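Local coordinates for protein iron aquisition yersiniabactin synthesis enzyme, YbtT (Escherichia coli, PDB 6BA9) that acts as a low-specificity type II thioesterase that maintains production of the metallophore yersiniabactin, probably by hydrolysing thioester-bound acyl groups on the assembly line, at residues 185-190 with 212-217; 189-194 with 241-246; 19-24 with 46-51; 59-64 with 165-170. The protein carries 1 engineered substitution. All coordinates share one frame; numbering follows the deposited sequence.

Contact 1 of 4, residues 185-190 with 212-217; sequences PLRTPA and WLSHVT
His215 turns the edge of its imidazole to the backbone of 185-190, where ND1 donates to Arg187 O at 3.1 Å. The oxygen lies close to the ring plane, and the donor comes in from beside the carbonyl (C=O...ND1 121°) rather than end-on. With chi1 at -60°, CG lies beside the backbone N of His215, which brings the ND1 edge to Arg187 O. Two backbone pairs flank this bond: Leu186 gives its N to Trp212 O and takes Ser214 N on its own O at 2.9 Å, while Ala190 N binds His215 O and Ala190 O receives Thr217 N at 3.0 Å. A water accepts from His215 N at 2.9 Å and sits between Leu186 O and Thr188 O, where the register shifts by one residue. On the side of the sheet that carries Ala190 CB, the two Leu213 methyls divide their work, CD1 against Ala190 CB at 3.9 Å and CD2 against Leu186 CB. Farther out, Glu104 of helix 91-105 receives Thr188 OG1 and Arg187 N, holding this part of the loop to the helix, and Trp212 NE1 is bonded to His122. The loop thus passes beside helix 91-105 and enters strand 190-195, parallel to the edge strand 216-222.

Contact 2 of 4, residues 189-194 with 241-246; sequences PALLLC and VRHFPH
Leu191 presses a methyl onto the imidazole of His243, a CH-pi contact. CD1 stands 3.7 Å from the centroid of the His243 ring, only 6° off its normal, so it sits over the middle of the face. CD2 of the same leucine leans on the side of the ring nearer the main chain, 3.9 Å from His243 ND1. A hydrogen bond from His243 ND1 to Gln239 O, one helical turn back, limits rotation of the ring. The Leu191 branch reaches it because CG is anti to the backbone N (chi1 172°), and the two side chains cross at about a right angle.

The apolar contacts belong to Phe244. Its CE2 meets Leu191 CB at 3.8 Å on an oblique approach, and CE1 lies 4.2 Å from Pro189 CB. A polar atom enters too: Pro189 O faces the edge of the phenyl ring near its plane, 3.5 Å from CE1, so a ring C-H points at the carbonyl oxygen. Phe244 also touches Ile114 of strand 112-116, and Thr217 of strand 216-222 touches His243. Together these place the C-terminal end of helix 233-243, with Phe244 just after it, over parallel strand 190-195 and its neighbours, as helices flank the central sheet in the alpha/beta-hydrolase fold to which this thioesterase belongs.

Contact 3 of 4, residues 19-24 with 46-51; sequences MCPFAG and VTWPGR
Pro21 and Trp48 meet at the start of the loop that follows strand 16-20, which in alpha/beta-hydrolase thioesterases commonly supplies part of the oxyanion hole; a like role is probable here. The proline ring lies over one face of the indole: Pro21 CG is 3.9 Å from the centroid of the five-membered ring of Trp48, and Pro21 CD packs on Trp48 CZ2 at 3.6 Å. Pro21 O comes to 3.3 Å from Trp48 CZ2, while Cys20 CB touches Trp48 CH2 at 3.8 Å on an oblique line. Trp48 NE1 is buried by the contact and has no hydrogen-bond partner in the model; Phe22 O, near the ring plane, is 3.6 Å away. One backbone bond ties the strand ends, Val46 N to Met19 O at 2.9 Å, and Val46 CG2 touches Cys20 SG.

Beyond the indole, Arg51 folds back on its own turn. Its CG lies between the backbone N and the carbonyl carbon (chi1 70°), and with bends at chi2 and chi3 the guanidinium comes back so that Trp48 CB lies over one face; NH2 donates to Pro49 O at 3.2 Å in the guanidinium plane, nearly straight at 167°. NH1 makes a salt bridge to Asp168 of helix 155-174. Strands 16-20 and 42-46 run parallel as neighbours in the central sheet, with Leu70 of helix 63-77 against Cys20 and Val46, and Met91 and Val95 of helix 91-105 against the indole.

Contact 4 of 4, residues 59-64 with 165-170; sequences PLRSIT and LRADFY
Arg61 runs its aliphatic part alongside helix 155-174, between Ala167 and Tyr170. Its CB meets the phenol first, 4.0 Å from Tyr170 CD1. The next atom, CG, turns to the helix and lies 4.2 Å from Ala167 CB; it gets there with CG set beside the backbone N of Arg61 (chi1 -58°). At CD the chain has begun to leave the helix, and the bend at chi3 (-58°) carries NE and the guanidinium farther from both partners, so the contact is made by the hydrocarbon part and not by the charge.

The carbonyl of the same residue does the rest. Arg61 O faces the edge of the Tyr170 ring near its plane, 3.6 Å from CD1 and 3.8 Å from CE1. On the other flank Pro59 CB sits on Ala167 CB at 3.7 Å; the small methyl lets the chain come close, with the CA atoms of Arg61 and Ala167 5.2 Å apart. One water joins the segments, donating to Leu60 O and to Asp168 OD1, each at 2.8 Å. Ser62 then N-caps helix 63-77 through Gln65 N. The loop leading into helix 63-77 thus lies against the flank of helix 155-174, while Ile63 packs inward on Met91 and Val95 of helix 91-105 and Arg166 reaches Asp134 of helix 134-144.

How the contacts relate
Two pairs emerge. Contacts 1 and 2 share Pro189 and Ala190 and use an edge and a face of strand 190-195: one pairs its start with the edge strand, the other lays the end of helix 233-243 over it. Thr217 joins them, its CG2 3.7 Å from His243 CD2. Contacts 3 and 4, with centres 10 Å apart, meet at Asp168, whose OD2 takes Arg51 NH1 at 2.7 Å and Gly24 N at 2.8 Å, tying the probable oxyanion loop to helix 155-174. Contacts 2 and 4 lie on opposite sides of the chain's centre, about 27 Å apart between centres. The engineered alanine replaces the presumed nucleophilic serine, just before Met91, which touches Ala23 and Trp48 of contact 3.

Contact 1 of 4, residues 185-190 with 212-217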
loop_
_atom_site.group_PDB
_atom_site.type_symbol
_atom_site.label_atom_id
_atom_site.label_comp_id
_atom_site.label_asym_id
_atom_site.label_seq_id
_atom_site.Cartn_x
_atom_site.Cartn_y
_atom_site.Cartn_z
ATOM N N PRO A 185 -3.544 -16.542 11.043
ATOM C CA PRO A 185 -4.236 -15.355 10.556
ATOM C C PRO A 185 -3.948 -14.175 11.464
ATOM O O PRO A 185 -3.623 -14.322 12.647
ATOM C CB PRO A 185 -5.713 -15.754 10.624
ATOM C CG PRO A 185 -5.765 -16.751 11.725
ATOM C CD PRO A 185 -4.476 -17.516 11.652
ATOM N N LEU A 186 -4.051 -12.991 10.896
ATOM C CA LEU A 186 -3.855 -11.781 11.669
ATOM C C LEU A 186 -5.124 -11.435 12.411
ATOM O O LEU A 186 -6.229 -11.606 11.884
ATOM C CB LEU A 186 -3.486 -10.628 10.737
ATOM C CG LEU A 186 -2.113 -10.701 10.078
ATOM C CD1 LEU A 186 -1.753 -9.325 9.507
ATOM C CD2 LEU A 186 -1.043 -11.146 11.062
ATOM N N ARG A 187 -4.973 -10.974 13.648
ATOM C CA ARG A 187 -6.100 -10.598 14.485
ATOM C C ARG A 187 -6.380 -9.108 14.497
ATOM O O ARG A 187 -7.442 -8.698 14.984
ATOM C CB ARG A 187 -5.893 -11.111 15.904
ATOM C CG ARG A 187 -6.106 -12.614 15.999
ATOM C CD ARG A 187 -4.809 -13.380 15.885
ATOM N NE ARG A 187 -5.030 -14.829 15.781
ATOM C CZ ARG A 187 -4.101 -15.743 16.047
ATOM N NH1 ARG A 187 -2.894 -15.370 16.461
ATOM N NH2 ARG A 187 -4.381 -17.034 15.913
ATOM N N THR A 188 -5.486 -8.289 13.966
ATOM C CA THR A 188 -5.764 -6.863 13.883
ATOM C C THR A 188 -7.035 -6.641 13.060
ATOM O O THR A 188 -7.162 -7.197 11.960
ATOM C CB THR A 188 -4.585 -6.163 13.199
ATOM O OG1 THR A 188 -3.403 -6.246 14.021
ATOM C CG2 THR A 188 -4.885 -4.685 12.926
ATOM N N PRO A 189 -7.965 -5.803 13.515
ATOM C CA PRO A 189 -9.171 -5.545 12.719
ATOM C C PRO A 189 -8.806 -4.951 11.369
ATOM O O PRO A 189 -7.963 -4.050 11.276
ATOM C CB PRO A 189 -9.945 -4.542 13.573
ATOM C CG PRO A 189 -9.501 -4.838 14.958
ATOM C CD PRO A 189 -8.034 -5.152 14.830
ATOM N N ALA A 190 -9.455 -5.462 10.329
ATOM C CA ALA A 190 -9.062 -5.225 8.952
ATOM C C ALA A 190 -10.253 -4.800 8.111
ATOM O O ALA A 190 -11.381 -5.285 8.286
ATOM C CB ALA A 190 -8.430 -6.457 8.338
ATOM N N TRP A 212 -6.837 -14.863 5.348
ATOM C CA TRP A 212 -5.655 -14.453 6.105
ATOM C C TRP A 212 -5.978 -13.597 7.324
ATOM O O TRP A 212 -5.061 -13.233 8.077
ATOM C CB TRP A 212 -4.735 -13.654 5.162
ATOM C CG TRP A 212 -4.196 -14.442 4.039
ATOM C CD1 TRP A 212 -4.799 -14.700 2.844
ATOM C CD2 TRP A 212 -2.933 -15.111 3.999
ATOM N NE1 TRP A 212 -3.980 -15.478 2.059
ATOM C CE2 TRP A 212 -2.833 -15.751 2.755
ATOM C CE3 TRP A 212 -1.875 -15.231 4.907
ATOM C CZ2 TRP A 212 -1.716 -16.481 2.385
ATOM C CZ3 TRP A 212 -0.776 -15.957 4.536
ATOM C CH2 TRP A 212 -0.699 -16.576 3.288
ATOM N N LEU A 213 -7.244 -13.249 7.545
ATOM C CA LEU A 213 -7.631 -12.186 8.465
ATOM C C LEU A 213 -8.796 -12.665 9.317
ATOM O O LEU A 213 -9.868 -12.978 8.787
ATOM C CB LEU A 213 -8.023 -10.938 7.667
ATOM C CG LEU A 213 -6.952 -10.364 6.738
ATOM C CD1 LEU A 213 -7.555 -9.278 5.831
ATOM C CD2 LEU A 213 -5.795 -9.805 7.552
ATOM N N SER A 214 -8.595 -12.727 10.634
ATOM C CA SER A 214 -9.639 -13.227 11.538
ATOM C C SER A 214 -10.774 -12.245 11.787
ATOM O O SER A 214 -11.894 -12.672 12.130
ATOM C CB SER A 214 -9.009 -13.607 12.873
ATOM O OG SER A 214 -8.099 -14.660 12.654
ATOM N N HIS A 215 -10.540 -10.945 11.655
ATOM C CA HIS A 215 -11.506 -9.910 12.023
ATOM C C HIS A 215 -11.528 -8.919 10.871
ATOM O O HIS A 215 -10.719 -7.980 10.833
ATOM C CB HIS A 215 -11.143 -9.251 13.345
ATOM C CG HIS A 215 -11.102 -10.223 14.480
ATOM N ND1 HIS A 215 -9.942 -10.525 15.161
ATOM C CD2 HIS A 215 -12.071 -10.998 15.016
ATOM C CE1 HIS A 215 -10.204 -11.442 16.079
ATOM N NE2 HIS A 215 -11.485 -11.744 16.011
ATOM N N VAL A 216 -12.425 -9.128 9.913
ATOM C CA VAL A 216 -12.330 -8.439 8.633
ATOM C C VAL A 216 -13.712 -8.035 8.153
ATOM O O VAL A 216 -14.689 -8.774 8.314
ATOM C CB VAL A 216 -11.587 -9.312 7.610
ATOM C CG1 VAL A 216 -12.306 -10.621 7.384
ATOM C CG2 VAL A 216 -11.376 -8.562 6.299
ATOM N N THR A 217 -13.786 -6.851 7.571
ATOM C CA THR A 217 -14.983 -6.307 6.957
ATOM C C THR A 217 -14.669 -6.012 5.504
ATOM O O THR A 217 -13.599 -5.473 5.196
ATOM C CB THR A 217 -15.373 -4.992 7.625
ATOM O OG1 THR A 217 -15.622 -5.202 9.024
ATOM C CG2 THR A 217 -16.633 -4.406 6.968
HETATM O O HOH W 1 -8.080 -9.637 10.991
HETATM O O HOH W 2 -13.071 -4.807 10.606
#

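Contact 2 of 4, residues 189-194 with 241-246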
loop_
_atom_site.group_PDB
_atom_site.type_symbol
_atom_site.label_atom_id
_atom_site.label_comp_id
_atom_site.label_asym_id
_atom_site.label_seq_id
_atom_site.Cartn_x
_atom_site.Cartn_y
_atom_site.Cartn_z
ATOM N N PRO A 189 -7.965 -5.803 13.515
ATOM C CA PRO A 189 -9.171 -5.545 12.719
ATOM C C PRO A 189 -8.806 -4.951 11.369
ATOM O O PRO A 189 -7.963 -4.050 11.276
ATOM C CB PRO A 189 -9.945 -4.542 13.573
ATOM C CG PRO A 189 -9.501 -4.838 14.958
ATOM C CD PRO A 189 -8.034 -5.152 14.830
ATOM N N ALA A 190 -9.455 -5.462 10.329
ATOM C CA ALA A 190 -9.062 -5.225 8.952
ATOM C C ALA A 190 -10.253 -4.800 8.111
ATOM O O ALA A 190 -11.381 -5.285 8.286
ATOM C CB ALA A 190 -8.430 -6.457 8.338
ATOM N N LEU A 191 -9.970 -3.906 7.160
ATOM C CA LEU A 191 -10.925 -3.450 6.170
ATOM C C LEU A 191 -10.364 -3.737 4.790
ATOM O O LEU A 191 -9.196 -3.423 4.514
ATOM C CB LEU A 191 -11.141 -1.951 6.314
ATOM C CG LEU A 191 -11.959 -1.242 5.241
ATOM C CD1 LEU A 191 -13.413 -1.770 5.210
ATOM C CD2 LEU A 191 -11.938 0.263 5.474
ATOM N N LEU A 192 -11.180 -4.331 3.930
ATOM C CA LEU A 192 -10.834 -4.618 2.552
ATOM C C LEU A 192 -11.563 -3.632 1.655
ATOM O O LEU A 192 -12.784 -3.461 1.782
ATOM C CB LEU A 192 -11.274 -6.036 2.180
ATOM C CG LEU A 192 -10.740 -7.194 3.028
ATOM C CD1 LEU A 192 -11.265 -8.531 2.525
ATOM C CD2 LEU A 192 -9.234 -7.216 3.065
ATOM N N LEU A 193 -10.813 -2.974 0.771
ATOM C CA LEU A 193 -11.352 -2.042 -0.203
ATOM C C LEU A 193 -11.022 -2.531 -1.603
ATOM O O LEU A 193 -9.930 -3.063 -1.856
ATOM C CB LEU A 193 -10.759 -0.643 0.002
ATOM C CG LEU A 193 -11.034 0.045 1.333
ATOM C CD1 LEU A 193 -10.349 1.392 1.352
ATOM C CD2 LEU A 193 -12.527 0.208 1.555
ATOM N N CYS A 194 -11.963 -2.338 -2.517
ATOM C CA CYS A 194 -11.724 -2.582 -3.934
ATOM C C CYS A 194 -12.441 -1.509 -4.742
ATOM O O CYS A 194 -13.284 -0.765 -4.223
ATOM C CB CYS A 194 -12.119 -4.000 -4.349
ATOM S SG CYS A 194 -13.911 -4.292 -4.362
ATOM N N VAL A 241 -12.341 5.951 7.921
ATOM C CA VAL A 241 -12.772 6.509 9.202
ATOM C C VAL A 241 -13.996 5.774 9.736
ATOM O O VAL A 241 -14.059 5.438 10.928
ATOM C CB VAL A 241 -13.012 8.026 9.084
ATOM C CG1 VAL A 241 -13.541 8.573 10.420
ATOM C CG2 VAL A 241 -11.749 8.740 8.690
ATOM N N ARG A 242 -14.977 5.508 8.865
ATOM C CA ARG A 242 -16.230 4.858 9.268
ATOM C C ARG A 242 -15.980 3.514 9.932
ATOM O O ARG A 242 -16.733 3.103 10.826
ATOM C CB ARG A 242 -17.119 4.597 8.042
ATOM C CG ARG A 242 -17.828 5.790 7.487
ATOM C CD ARG A 242 -18.749 5.355 6.333
ATOM N NE ARG A 242 -19.794 4.433 6.794
ATOM C CZ ARG A 242 -20.010 3.196 6.334
ATOM N NH1 ARG A 242 -19.279 2.681 5.354
ATOM N NH2 ARG A 242 -20.992 2.469 6.853
ATOM N N HIS A 243 -14.956 2.791 9.483
ATOM C CA HIS A 243 -14.745 1.421 9.930
ATOM C C HIS A 243 -13.832 1.276 11.145
ATOM O O HIS A 243 -13.719 0.167 11.669
ATOM C CB HIS A 243 -14.234 0.545 8.778
ATOM C CG HIS A 243 -15.292 0.203 7.779
ATOM N ND1 HIS A 243 -15.566 0.977 6.677
ATOM C CD2 HIS A 243 -16.179 -0.823 7.746
ATOM C CE1 HIS A 243 -16.561 0.437 5.994
ATOM N NE2 HIS A 243 -16.953 -0.656 6.625
ATOM N N PHE A 244 -13.176 2.345 11.604
ATOM C CA PHE A 244 -12.288 2.283 12.768
ATOM C C PHE A 244 -12.667 3.376 13.760
ATOM O O PHE A 244 -11.839 4.197 14.157
ATOM C CB PHE A 244 -10.824 2.365 12.330
ATOM C CG PHE A 244 -10.418 1.218 11.455
ATOM C CD1 PHE A 244 -10.066 -0.006 12.004
ATOM C CD2 PHE A 244 -10.453 1.339 10.080
ATOM C CE1 PHE A 244 -9.726 -1.079 11.194
ATOM C CE2 PHE A 244 -10.114 0.264 9.268
ATOM C CZ PHE A 244 -9.758 -0.943 9.820
ATOM N N PRO A 245 -13.927 3.393 14.206
ATOM C CA PRO A 245 -14.354 4.472 15.112
ATOM C C PRO A 245 -13.604 4.487 16.424
ATOM O O PRO A 245 -13.433 5.561 17.013
ATOM C CB PRO A 245 -15.850 4.187 15.316
ATOM C CG PRO A 245 -16.003 2.729 15.018
ATOM C CD PRO A 245 -15.033 2.462 13.912
ATOM N N HIS A 246 -13.169 3.326 16.914
ATOM C CA HIS A 246 -12.350 3.290 18.122
ATOM C C HIS A 246 -11.087 4.119 17.946
ATOM O O HIS A 246 -10.744 4.952 18.793
ATOM C CB HIS A 246 -12.015 1.834 18.490
ATOM C CG HIS A 246 -11.289 1.059 17.418
ATOM N ND1 HIS A 246 -11.815 0.834 16.159
ATOM C CD2 HIS A 246 -10.090 0.424 17.438
ATOM C CE1 HIS A 246 -10.967 0.108 15.451
ATOM N NE2 HIS A 246 -9.910 -0.156 16.203
#

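Contact 3 of 4, residues 19-24 with 46-51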
loop_
_atom_site.group_PDB
_atom_site.type_symbol
_atom_site.label_atom_id
_atom_site.label_comp_id
_atom_site.label_asym_id
_atom_site.label_seq_id
_atom_site.Cartn_x
_atom_site.Cartn_y
_atom_site.Cartn_z
ATOM N N MET A 19 0.409 5.104 5.251
ATOM C CA MET A 19 0.012 4.590 3.951
ATOM C C MET A 19 1.207 4.062 3.177
ATOM O O MET A 19 2.165 4.804 2.928
ATOM C CB MET A 19 -0.652 5.694 3.125
ATOM C CG MET A 19 -1.031 5.274 1.721
ATOM S SD MET A 19 -2.397 4.116 1.712
ATOM C CE MET A 19 -2.553 3.846 -0.038
ATOM N N CYS A 20 1.103 2.826 2.690
ATOM C CA CYS A 20 2.090 2.190 1.825
ATOM C C CYS A 20 1.660 2.332 0.367
ATOM O O CYS A 20 0.521 1.961 0.014
ATOM C CB CYS A 20 2.198 0.708 2.183
ATOM S SG CYS A 20 2.865 0.437 3.842
ATOM N N PRO A 21 2.517 2.845 -0.508
ATOM C CA PRO A 21 2.108 3.128 -1.885
ATOM C C PRO A 21 2.152 1.894 -2.788
ATOM O O PRO A 21 2.670 0.827 -2.443
ATOM C CB PRO A 21 3.136 4.170 -2.319
ATOM C CG PRO A 21 4.366 3.777 -1.601
ATOM C CD PRO A 21 3.869 3.354 -0.230
ATOM N N PHE A 22 1.585 2.064 -3.981
ATOM C CA PHE A 22 1.625 1.062 -5.031
ATOM C C PHE A 22 3.018 1.012 -5.682
ATOM O O PHE A 22 3.893 1.859 -5.442
ATOM C CB PHE A 22 0.534 1.360 -6.067
ATOM C CG PHE A 22 0.481 2.806 -6.492
ATOM C CD1 PHE A 22 -0.441 3.673 -5.931
ATOM C CD2 PHE A 22 1.378 3.297 -7.431
ATOM C CE1 PHE A 22 -0.481 5.021 -6.314
ATOM C CE2 PHE A 22 1.339 4.641 -7.814
ATOM C CZ PHE A 22 0.415 5.487 -7.253
ATOM N N ALA A 23 3.224 -0.015 -6.498
ATOM C CA ALA A 23 4.493 -0.176 -7.209
ATOM C C ALA A 23 4.708 1.007 -8.140
ATOM O O ALA A 23 3.792 1.437 -8.849
ATOM C CB ALA A 23 4.479 -1.469 -8.022
ATOM N N GLY A 24 5.925 1.542 -8.125
ATOM C CA GLY A 24 6.228 2.754 -8.839
ATOM C C GLY A 24 5.757 4.006 -8.145
ATOM O O GLY A 24 5.986 5.112 -8.662
ATOM N N VAL A 46 4.740 6.150 3.232
ATOM C CA VAL A 46 5.965 5.351 3.243
ATOM C C VAL A 46 6.673 5.513 1.899
ATOM O O VAL A 46 6.045 5.392 0.842
ATOM C CB VAL A 46 5.642 3.873 3.511
ATOM C CG1 VAL A 46 6.916 3.043 3.557
ATOM C CG2 VAL A 46 4.884 3.718 4.813
ATOM N N THR A 47 7.978 5.777 1.938
ATOM C CA THR A 47 8.815 5.868 0.743
ATOM C C THR A 47 9.553 4.554 0.536
ATOM O O THR A 47 10.248 4.091 1.446
ATOM C CB THR A 47 9.872 6.955 0.933
ATOM O OG1 THR A 47 9.264 8.180 1.343
ATOM C CG2 THR A 47 10.660 7.174 -0.335
ATOM N N TRP A 48 9.434 3.974 -0.649
ATOM C CA TRP A 48 10.255 2.820 -0.985
ATOM C C TRP A 48 11.695 3.268 -1.261
ATOM O O TRP A 48 11.915 4.259 -1.974
ATOM C CB TRP A 48 9.714 2.113 -2.220
ATOM C CG TRP A 48 8.297 1.562 -2.171
ATOM C CD1 TRP A 48 7.469 1.441 -3.241
ATOM C CD2 TRP A 48 7.570 1.037 -1.035
ATOM N NE1 TRP A 48 6.274 0.871 -2.864
ATOM C CE2 TRP A 48 6.302 0.626 -1.522
ATOM C CE3 TRP A 48 7.846 0.882 0.326
ATOM C CZ2 TRP A 48 5.326 0.073 -0.707
ATOM C CZ3 TRP A 48 6.861 0.327 1.140
ATOM C CH2 TRP A 48 5.614 -0.069 0.606
ATOM N N PRO A 49 12.694 2.595 -0.700
ATOM C CA PRO A 49 14.082 2.943 -1.018
ATOM C C PRO A 49 14.312 3.066 -2.521
ATOM O O PRO A 49 13.720 2.346 -3.344
ATOM C CB PRO A 49 14.874 1.789 -0.392
ATOM C CG PRO A 49 14.039 1.393 0.796
ATOM C CD PRO A 49 12.614 1.552 0.337
ATOM N N GLY A 50 15.144 4.047 -2.873
ATOM C CA GLY A 50 15.562 4.283 -4.236
ATOM C C GLY A 50 15.021 5.550 -4.858
ATOM O O GLY A 50 15.360 5.837 -6.015
ATOM N N ARG A 51 14.164 6.292 -4.166
ATOM C CA ARG A 51 13.568 7.492 -4.729
ATOM C C ARG A 51 13.321 8.490 -3.613
ATOM O O ARG A 51 13.425 8.167 -2.422
ATOM C CB ARG A 51 12.246 7.171 -5.430
ATOM C CG ARG A 51 11.123 6.777 -4.462
ATOM C CD ARG A 51 10.246 5.621 -4.993
ATOM N NE ARG A 51 10.953 4.338 -4.918
ATOM C CZ ARG A 51 10.528 3.205 -5.467
ATOM N NH1 ARG A 51 9.395 3.177 -6.175
ATOM N NH2 ARG A 51 11.252 2.111 -5.335
#

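Contact 4 of 4, residues 59-64 with 165-170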
loop_
_atom_site.group_PDB
_atom_site.type_symbol
_atom_site.label_atom_id
_atom_site.label_comp_id
_atom_site.label_asym_id
_atom_site.label_seq_id
_atom_site.Cartn_x
_atom_site.Cartn_y
_atom_site.Cartn_z
ATOM N N PRO A 59 16.995 0.136 -4.612
ATOM C CA PRO A 59 15.649 -0.347 -4.326
ATOM C C PRO A 59 15.670 -1.803 -3.890
ATOM O O PRO A 59 16.505 -2.605 -4.334
ATOM C CB PRO A 59 14.898 -0.150 -5.648
ATOM C CG PRO A 59 15.933 -0.040 -6.681
ATOM C CD PRO A 59 17.167 0.497 -6.029
ATOM N N LEU A 60 14.754 -2.130 -2.988
ATOM C CA LEU A 60 14.592 -3.495 -2.520
ATOM C C LEU A 60 13.696 -4.307 -3.454
ATOM O O LEU A 60 12.872 -3.777 -4.203
ATOM C CB LEU A 60 14.019 -3.510 -1.107
ATOM C CG LEU A 60 14.847 -2.726 -0.089
ATOM C CD1 LEU A 60 14.337 -2.988 1.297
ATOM C CD2 LEU A 60 16.347 -3.069 -0.168
ATOM N N ARG A 61 13.900 -5.618 -3.420
ATOM C CA ARG A 61 13.231 -6.564 -4.307
ATOM C C ARG A 61 12.404 -7.587 -3.536
ATOM O O ARG A 61 12.043 -8.638 -4.088
ATOM C CB ARG A 61 14.270 -7.228 -5.212
ATOM C CG ARG A 61 15.017 -6.173 -6.015
ATOM C CD ARG A 61 15.881 -6.768 -7.081
ATOM N NE ARG A 61 16.871 -7.706 -6.577
ATOM C CZ ARG A 61 18.119 -7.389 -6.232
ATOM N NH1 ARG A 61 18.552 -6.137 -6.295
ATOM N NH2 ARG A 61 18.937 -8.344 -5.819
ATOM N N SER A 62 12.055 -7.276 -2.280
ATOM C CA SER A 62 11.320 -8.174 -1.391
ATOM C C SER A 62 10.308 -7.391 -0.560
ATOM O O SER A 62 10.670 -6.435 0.134
ATOM C CB SER A 62 12.326 -8.861 -0.454
ATOM O OG SER A 62 11.697 -9.404 0.674
ATOM N N ILE A 63 9.054 -7.841 -0.597
ATOM C CA ILE A 63 7.994 -7.292 0.244
ATOM C C ILE A 63 8.338 -7.456 1.724
ATOM O O ILE A 63 8.145 -6.540 2.529
ATOM C CB ILE A 63 6.644 -7.962 -0.103
ATOM C CG1 ILE A 63 6.221 -7.653 -1.544
ATOM C CG2 ILE A 63 5.560 -7.573 0.918
ATOM C CD1 ILE A 63 6.075 -6.139 -1.862
ATOM N N THR A 64 8.802 -8.640 2.119
ATOM C CA THR A 64 9.054 -8.872 3.539
ATOM C C THR A 64 10.228 -8.028 4.041
ATOM O O THR A 64 10.230 -7.607 5.202
ATOM C CB THR A 64 9.222 -10.377 3.835
ATOM O OG1 THR A 64 10.209 -10.936 2.969
ATOM C CG2 THR A 64 7.924 -11.134 3.651
ATOM N N LEU A 165 11.115 0.737 -11.219
ATOM C CA LEU A 165 9.847 0.066 -11.450
ATOM C C LEU A 165 10.013 -1.447 -11.508
ATOM O O LEU A 165 9.151 -2.182 -11.015
ATOM C CB LEU A 165 9.256 0.567 -12.764
ATOM C CG LEU A 165 8.798 2.019 -12.768
ATOM C CD1 LEU A 165 8.698 2.575 -14.190
ATOM C CD2 LEU A 165 7.492 2.105 -12.057
ATOM N N ARG A 166 11.084 -1.929 -12.152
ATOM C CA ARG A 166 11.298 -3.373 -12.210
ATOM C C ARG A 166 11.585 -3.955 -10.834
ATOM O O ARG A 166 11.133 -5.065 -10.525
ATOM C CB ARG A 166 12.427 -3.711 -13.178
ATOM C CG ARG A 166 12.026 -3.588 -14.634
ATOM C CD ARG A 166 13.138 -4.173 -15.495
ATOM N NE ARG A 166 12.809 -4.171 -16.918
ATOM C CZ ARG A 166 12.103 -5.115 -17.533
ATOM N NH1 ARG A 166 11.606 -6.144 -16.893
ATOM N NH2 ARG A 166 11.888 -5.017 -18.831
ATOM N N ALA A 167 12.298 -3.220 -9.973
ATOM C CA ALA A 167 12.503 -3.694 -8.606
ATOM C C ALA A 167 11.172 -3.813 -7.869
ATOM O O ALA A 167 10.876 -4.838 -7.245
ATOM C CB ALA A 167 13.454 -2.758 -7.862
ATOM N N ASP A 168 10.344 -2.773 -7.959
ATOM C CA ASP A 168 9.056 -2.781 -7.274
ATOM C C ASP A 168 8.176 -3.918 -7.804
ATOM O O ASP A 168 7.562 -4.665 -7.032
ATOM C CB ASP A 168 8.298 -1.461 -7.483
ATOM C CG ASP A 168 8.906 -0.257 -6.770
ATOM O OD1 ASP A 168 9.929 -0.351 -6.067
ATOM O OD2 ASP A 168 8.322 0.840 -6.968
ATOM N N PHE A 169 8.069 -4.034 -9.137
ATOM C CA PHE A 169 7.204 -5.055 -9.716
ATOM C C PHE A 169 7.736 -6.466 -9.464
ATOM O O PHE A 169 6.945 -7.399 -9.254
ATOM C CB PHE A 169 6.930 -4.756 -11.190
ATOM C CG PHE A 169 5.789 -3.801 -11.394
ATOM C CD1 PHE A 169 4.504 -4.283 -11.488
ATOM C CD2 PHE A 169 5.998 -2.443 -11.490
ATOM C CE1 PHE A 169 3.446 -3.407 -11.662
ATOM C CE2 PHE A 169 4.917 -1.579 -11.664
ATOM C CZ PHE A 169 3.678 -2.076 -11.755
ATOM N N TYR A 170 9.055 -6.637 -9.451
ATOM C CA TYR A 170 9.605 -7.937 -9.073
ATOM C C TYR A 170 9.235 -8.281 -7.631
ATOM O O TYR A 170 8.796 -9.402 -7.342
ATOM C CB TYR A 170 11.120 -8.009 -9.290
ATOM C CG TYR A 170 11.648 -9.371 -8.859
ATOM C CD1 TYR A 170 12.052 -9.610 -7.545
ATOM C CD2 TYR A 170 11.666 -10.429 -9.744
ATOM C CE1 TYR A 170 12.464 -10.850 -7.148
ATOM C CE2 TYR A 170 12.100 -11.679 -9.352
ATOM C CZ TYR A 170 12.482 -11.885 -8.064
ATOM O OH TYR A 170 12.908 -13.134 -7.653
HETATM O O HOH W 3 11.019 -1.737 -3.939
#